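Local coordinates for glutamine aminotransferase class-II domain protein (Ruegeria pomeroyi, PDB 3MDN), which is a class-II glutamine amidotransferase domain protein that probably releases ammonia from glutamine, its acceptor substrate not being established, at residues D[126-138]-D[147-159]. Numbering follows the deposited sequence.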
loop_
_atom_site.group_PDB
_atom_site.type_symbol
_atom_site.label_atom_id
_atom_site.label_comp_id
_atom_site.label_asym_id
_atom_site.label_seq_id
_atom_site.Cartn_x
_atom_site.Cartn_y
_atom_site.Cartn_z
ATOM N N GLN D 126 -12.205 3.266 28.888
ATOM C CA GLN D 126 -13.585 3.394 29.338
ATOM C C GLN D 126 -14.563 3.522 28.172
ATOM O O GLN D 126 -15.674 2.974 28.222
ATOM C CB GLN D 126 -13.748 4.600 30.270
ATOM C CG GLN D 126 -12.938 4.517 31.569
ATOM C CD GLN D 126 -11.658 5.339 31.493
ATOM O OE1 GLN D 126 -11.438 6.231 32.317
ATOM N NE2 GLN D 126 -10.817 5.059 30.496
ATOM N N ALA D 127 -14.160 4.229 27.111
ATOM C CA ALA D 127 -15.014 4.286 25.941
ATOM C C ALA D 127 -15.176 2.899 25.334
ATOM O O ALA D 127 -16.281 2.524 24.933
ATOM C CB ALA D 127 -14.494 5.278 24.917
ATOM N N ASP D 128 -14.079 2.149 25.262
ATOM C CA ASP D 128 -14.119 0.782 24.740
ATOM C C ASP D 128 -15.024 -0.114 25.602
ATOM O O ASP D 128 -15.796 -0.906 25.069
ATOM C CB ASP D 128 -12.705 0.170 24.677
ATOM C CG ASP D 128 -11.917 0.619 23.451
ATOM O OD1 ASP D 128 -12.508 1.268 22.576
ATOM O OD2 ASP D 128 -10.694 0.337 23.371
HETATM N N MSE D 129 -14.883 0.019 26.928
HETATM C CA MSE D 129 -15.598 -0.789 27.917
HETATM C C MSE D 129 -17.109 -0.610 27.794
HETATM O O MSE D 129 -17.877 -1.521 28.098
HETATM C CB MSE D 129 -15.140 -0.381 29.316
HETATM C CG MSE D 129 -15.535 -1.315 30.495
HETATM SE SE MSE D 129 -15.513 -0.286 32.200
HETATM C CE MSE D 129 -16.836 1.113 31.732
ATOM N N ALA D 130 -17.521 0.569 27.332
ATOM C CA ALA D 130 -18.936 0.890 27.128
ATOM C C ALA D 130 -19.561 0.220 25.916
ATOM O O ALA D 130 -20.765 0.234 25.789
ATOM C CB ALA D 130 -19.135 2.385 27.021
ATOM N N ILE D 131 -18.766 -0.327 25.006
ATOM C CA ILE D 131 -19.340 -1.018 23.867
ATOM C C ILE D 131 -19.951 -2.373 24.301
ATOM O O ILE D 131 -19.279 -3.140 24.985
ATOM C CB ILE D 131 -18.272 -1.229 22.746
ATOM C CG1 ILE D 131 -17.780 0.120 22.201
ATOM C CG2 ILE D 131 -18.844 -2.081 21.617
ATOM C CD1 ILE D 131 -16.399 0.026 21.462
ATOM N N ALA D 132 -21.194 -2.677 23.904
ATOM C CA ALA D 132 -21.800 -3.984 24.250
ATOM C C ALA D 132 -20.962 -5.108 23.664
ATOM O O ALA D 132 -20.390 -4.945 22.579
ATOM C CB ALA D 132 -23.236 -4.108 23.750
ATOM N N ASP D 133 -20.921 -6.237 24.373
ATOM C CA ASP D 133 -20.251 -7.450 23.922
ATOM C C ASP D 133 -20.658 -7.818 22.494
ATOM O O ASP D 133 -19.833 -8.247 21.698
ATOM C CB ASP D 133 -20.595 -8.643 24.843
ATOM C CG ASP D 133 -20.183 -8.430 26.305
ATOM O OD1 ASP D 133 -20.644 -9.224 27.151
ATOM O OD2 ASP D 133 -19.411 -7.494 26.620
ATOM N N GLU D 134 -21.943 -7.689 22.189
ATOM C CA GLU D 134 -22.482 -8.073 20.882
ATOM C C GLU D 134 -21.749 -7.370 19.719
ATOM O O GLU D 134 -21.598 -7.921 18.632
ATOM C CB GLU D 134 -23.970 -7.676 20.826
ATOM C CG GLU D 134 -24.787 -8.328 19.703
ATOM C CD GLU D 134 -26.212 -7.770 19.612
ATOM O OE1 GLU D 134 -26.745 -7.241 20.621
ATOM O OE2 GLU D 134 -26.802 -7.874 18.516
ATOM N N PHE D 135 -21.341 -6.128 19.936
ATOM C CA PHE D 135 -20.755 -5.362 18.850
ATOM C C PHE D 135 -19.252 -5.201 19.004
ATOM O O PHE D 135 -18.598 -4.637 18.118
ATOM C CB PHE D 135 -21.470 -3.997 18.654
ATOM C CG PHE D 135 -22.931 -4.132 18.302
ATOM C CD1 PHE D 135 -23.315 -4.434 17.016
ATOM C CD2 PHE D 135 -23.912 -4.016 19.287
ATOM C CE1 PHE D 135 -24.678 -4.571 16.698
ATOM C CE2 PHE D 135 -25.251 -4.168 18.999
ATOM C CZ PHE D 135 -25.634 -4.443 17.695
ATOM N N TYR D 136 -18.707 -5.723 20.105
ATOM C CA TYR D 136 -17.293 -5.510 20.400
ATOM C C TYR D 136 -16.378 -6.125 19.328
ATOM O O TYR D 136 -15.329 -5.564 18.986
ATOM C CB TYR D 136 -16.912 -5.965 21.811
ATOM C CG TYR D 136 -15.618 -5.335 22.255
ATOM C CD1 TYR D 136 -14.393 -5.970 22.022
ATOM C CD2 TYR D 136 -15.613 -4.091 22.868
ATOM C CE1 TYR D 136 -13.203 -5.369 22.409
ATOM C CE2 TYR D 136 -14.431 -3.480 23.258
ATOM C CZ TYR D 136 -13.228 -4.120 23.031
ATOM O OH TYR D 136 -12.046 -3.505 23.420
ATOM N N THR D 137 -16.794 -7.260 18.787
ATOM C CA THR D 137 -16.080 -7.884 17.701
ATOM C C THR D 137 -15.825 -6.937 16.489
ATOM O O THR D 137 -14.872 -7.125 15.750
ATOM C CB THR D 137 -16.826 -9.150 17.241
ATOM O OG1 THR D 137 -16.068 -9.795 16.229
ATOM C CG2 THR D 137 -18.219 -8.787 16.680
ATOM N N TYR D 138 -16.684 -5.947 16.280
ATOM C CA TYR D 138 -16.486 -4.964 15.215
ATOM C C TYR D 138 -15.451 -3.866 15.564
ATOM O O TYR D 138 -15.163 -3.007 14.733
ATOM C CB TYR D 138 -17.827 -4.308 14.842
ATOM C CG TYR D 138 -18.865 -5.323 14.412
ATOM C CD1 TYR D 138 -19.946 -5.634 15.223
ATOM C CD2 TYR D 138 -18.743 -6.003 13.197
ATOM C CE1 TYR D 138 -20.895 -6.591 14.823
ATOM C CE2 TYR D 138 -19.680 -6.957 12.800
ATOM C CZ TYR D 138 -20.756 -7.234 13.608
ATOM O OH TYR D 138 -21.679 -8.193 13.228
ATOM N N VAL D 147 -15.759 4.042 17.890
ATOM C CA VAL D 147 -16.533 3.965 19.127
ATOM C C VAL D 147 -17.950 4.545 19.009
ATOM O O VAL D 147 -18.925 3.876 19.353
ATOM C CB VAL D 147 -15.815 4.658 20.307
ATOM C CG1 VAL D 147 -16.578 4.374 21.629
ATOM C CG2 VAL D 147 -14.430 4.111 20.434
ATOM N N LEU D 148 -18.071 5.771 18.511
ATOM C CA LEU D 148 -19.368 6.397 18.409
ATOM C C LEU D 148 -20.335 5.461 17.643
ATOM O O LEU D 148 -21.503 5.287 18.013
ATOM C CB LEU D 148 -19.235 7.739 17.684
ATOM C CG LEU D 148 -19.973 9.025 18.105
ATOM C CD1 LEU D 148 -20.259 9.850 16.870
ATOM C CD2 LEU D 148 -21.262 8.799 18.911
ATOM N N PHE D 149 -19.851 4.882 16.556
ATOM C CA PHE D 149 -20.685 4.007 15.722
ATOM C C PHE D 149 -21.097 2.755 16.488
ATOM O O PHE D 149 -22.254 2.384 16.513
ATOM C CB PHE D 149 -19.923 3.603 14.462
ATOM C CG PHE D 149 -20.640 2.597 13.578
ATOM C CD1 PHE D 149 -21.988 2.720 13.273
ATOM C CD2 PHE D 149 -19.913 1.569 12.977
ATOM C CE1 PHE D 149 -22.611 1.808 12.398
ATOM C CE2 PHE D 149 -20.535 0.640 12.127
ATOM C CZ PHE D 149 -21.875 0.771 11.838
ATOM N N LEU D 150 -20.141 2.107 17.116
ATOM C CA LEU D 150 -20.447 0.839 17.816
ATOM C C LEU D 150 -21.273 1.061 19.079
ATOM O O LEU D 150 -22.122 0.228 19.423
ATOM C CB LEU D 150 -19.167 0.079 18.125
ATOM C CG LEU D 150 -18.399 -0.244 16.844
ATOM C CD1 LEU D 150 -17.139 -0.965 17.204
ATOM C CD2 LEU D 150 -19.242 -1.080 15.854
ATOM N N LEU D 151 -21.007 2.178 19.761
ATOM C CA LEU D 151 -21.861 2.628 20.870
ATOM C C LEU D 151 -23.294 2.897 20.416
ATOM O O LEU D 151 -24.236 2.603 21.136
ATOM C CB LEU D 151 -21.337 3.910 21.505
ATOM C CG LEU D 151 -20.197 4.043 22.524
ATOM C CD1 LEU D 151 -20.590 5.196 23.463
ATOM C CD2 LEU D 151 -19.984 2.804 23.367
ATOM N N ALA D 152 -23.467 3.499 19.245
ATOM C CA ALA D 152 -24.815 3.731 18.731
ATOM C C ALA D 152 -25.523 2.404 18.403
ATOM O O ALA D 152 -26.718 2.251 18.697
ATOM C CB ALA D 152 -24.793 4.676 17.523
ATOM N N LEU D 153 -24.802 1.463 17.796
ATOM C CA LEU D 153 -25.326 0.086 17.663
ATOM C C LEU D 153 -25.713 -0.490 19.026
ATOM O O LEU D 153 -26.838 -0.977 19.193
ATOM C CB LEU D 153 -24.355 -0.846 16.899
ATOM C CG LEU D 153 -24.373 -0.553 15.385
ATOM C CD1 LEU D 153 -23.118 -1.015 14.645
ATOM C CD2 LEU D 153 -25.644 -1.092 14.703
ATOM N N SER D 154 -24.803 -0.410 20.004
ATOM C CA SER D 154 -25.073 -0.910 21.377
ATOM C C SER D 154 -26.344 -0.273 21.959
ATOM O O SER D 154 -27.062 -0.915 22.716
ATOM C CB SER D 154 -23.885 -0.639 22.312
ATOM O OG SER D 154 -22.681 -1.145 21.743
ATOM N N GLU D 155 -26.618 0.973 21.569
ATOM C CA GLU D 155 -27.791 1.714 22.042
ATOM C C GLU D 155 -29.069 1.539 21.181
ATOM O O GLU D 155 -30.023 2.262 21.370
ATOM C CB GLU D 155 -27.472 3.214 22.152
ATOM C CG GLU D 155 -26.485 3.628 23.264
ATOM C CD GLU D 155 -27.074 3.479 24.679
ATOM O OE1 GLU D 155 -28.301 3.433 24.831
ATOM O OE2 GLU D 155 -26.308 3.387 25.649
ATOM N N GLY D 156 -29.087 0.603 20.233
ATOM C CA GLY D 156 -30.296 0.348 19.435
ATOM C C GLY D 156 -30.383 1.048 18.082
ATOM O O GLY D 156 -31.487 1.245 17.567
ATOM N N LEU D 157 -29.231 1.394 17.484
ATOM C CA LEU D 157 -29.219 2.046 16.159
ATOM C C LEU D 157 -30.100 1.318 15.140
ATOM O O LEU D 157 -30.795 1.962 14.336
ATOM C CB LEU D 157 -27.797 2.219 15.610
ATOM C CG LEU D 157 -27.657 2.850 14.213
ATOM C CD1 LEU D 157 -27.973 4.315 14.266
ATOM C CD2 LEU D 157 -26.258 2.703 13.666
ATOM N N GLU D 158 -30.090 -0.012 15.213
ATOM C CA GLU D 158 -30.859 -0.872 14.304
ATOM C C GLU D 158 -32.365 -0.647 14.297
ATOM O O GLU D 158 -32.990 -0.789 13.257
ATOM C CB GLU D 158 -30.524 -2.372 14.507
ATOM C CG GLU D 158 -29.137 -2.746 13.916
ATOM C CD GLU D 158 -28.622 -4.108 14.392
ATOM O OE1 GLU D 158 -28.611 -4.354 15.617
ATOM O OE2 GLU D 158 -28.211 -4.933 13.540
ATOM N N HIS D 159 -32.955 -0.299 15.429
ATOM C CA HIS D 159 -34.386 -0.017 15.424
ATOM C C HIS D 159 -34.764 1.417 15.818
ATOM O O HIS D 159 -35.925 1.796 15.706
ATOM C CB HIS D 159 -35.112 -1.020 16.322
ATOM C CG HIS D 159 -34.503 -1.141 17.677
ATOM N ND1 HIS D 159 -34.659 -0.172 18.649
ATOM C CD2 HIS D 159 -33.711 -2.096 18.218
ATOM C CE1 HIS D 159 -34.002 -0.536 19.738
ATOM N NE2 HIS D 159 -33.414 -1.697 19.500
#
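Phe-135 lays one ring face on Leu-153. CB of Leu-153 stands 3.6 Å from the centroid of the Phe-135 ring and only 7° off its normal, a CH-pi contact. CG of Phe-135 lies anti to its carbonyl carbon (chi1 -61°), which carries the ring across the last turn of helix 144-154. The opposite face is met near its rim by CG of Glu-134. At the ring edge, in plane, OE1 of Glu-158 comes 3.6 Å from CZ of Phe-135. An alanine in place of Phe-135 would probably leave Leu-153 CB without its aromatic cover and open a gap beside Ser-154.

Ser-154 makes the polar link. Its OG accepts from N of Ala-132 at 3.0 Å, nearly straight at 160°, and donates to O of Leu-150 at 2.8 Å. That carbonyl also takes the helical N-H of Ser-154, from the other face of its plane. The hydroxyl is thus fixed in rotation and ties the loop to the helix.

Aliphatic packing flanks this link. CG1 of Ile-131 meets CD2 of Leu-151 at 3.7 Å, the two side chains crossing at about a right angle. CB of Tyr-138 rests on CD2 of Leu-150 at 3.7 Å.

Farther out, Arg-107 forms salt bridges with both Glu-134 and Glu-158. OD2 of Asp-128 is hydrogen-bonded to OH of Tyr-136 of the second subunit. A Schellman motif with Gly-156 as C-prime residue ends the helix. The contact packs helix 144-154 against the end of helix 124-129, the short helix 133-136 and the link between them, beside strands 104-106 and 109-114 and helix 161-179, within a fold consistent with the Ntn-type class-II amidotransferase domain.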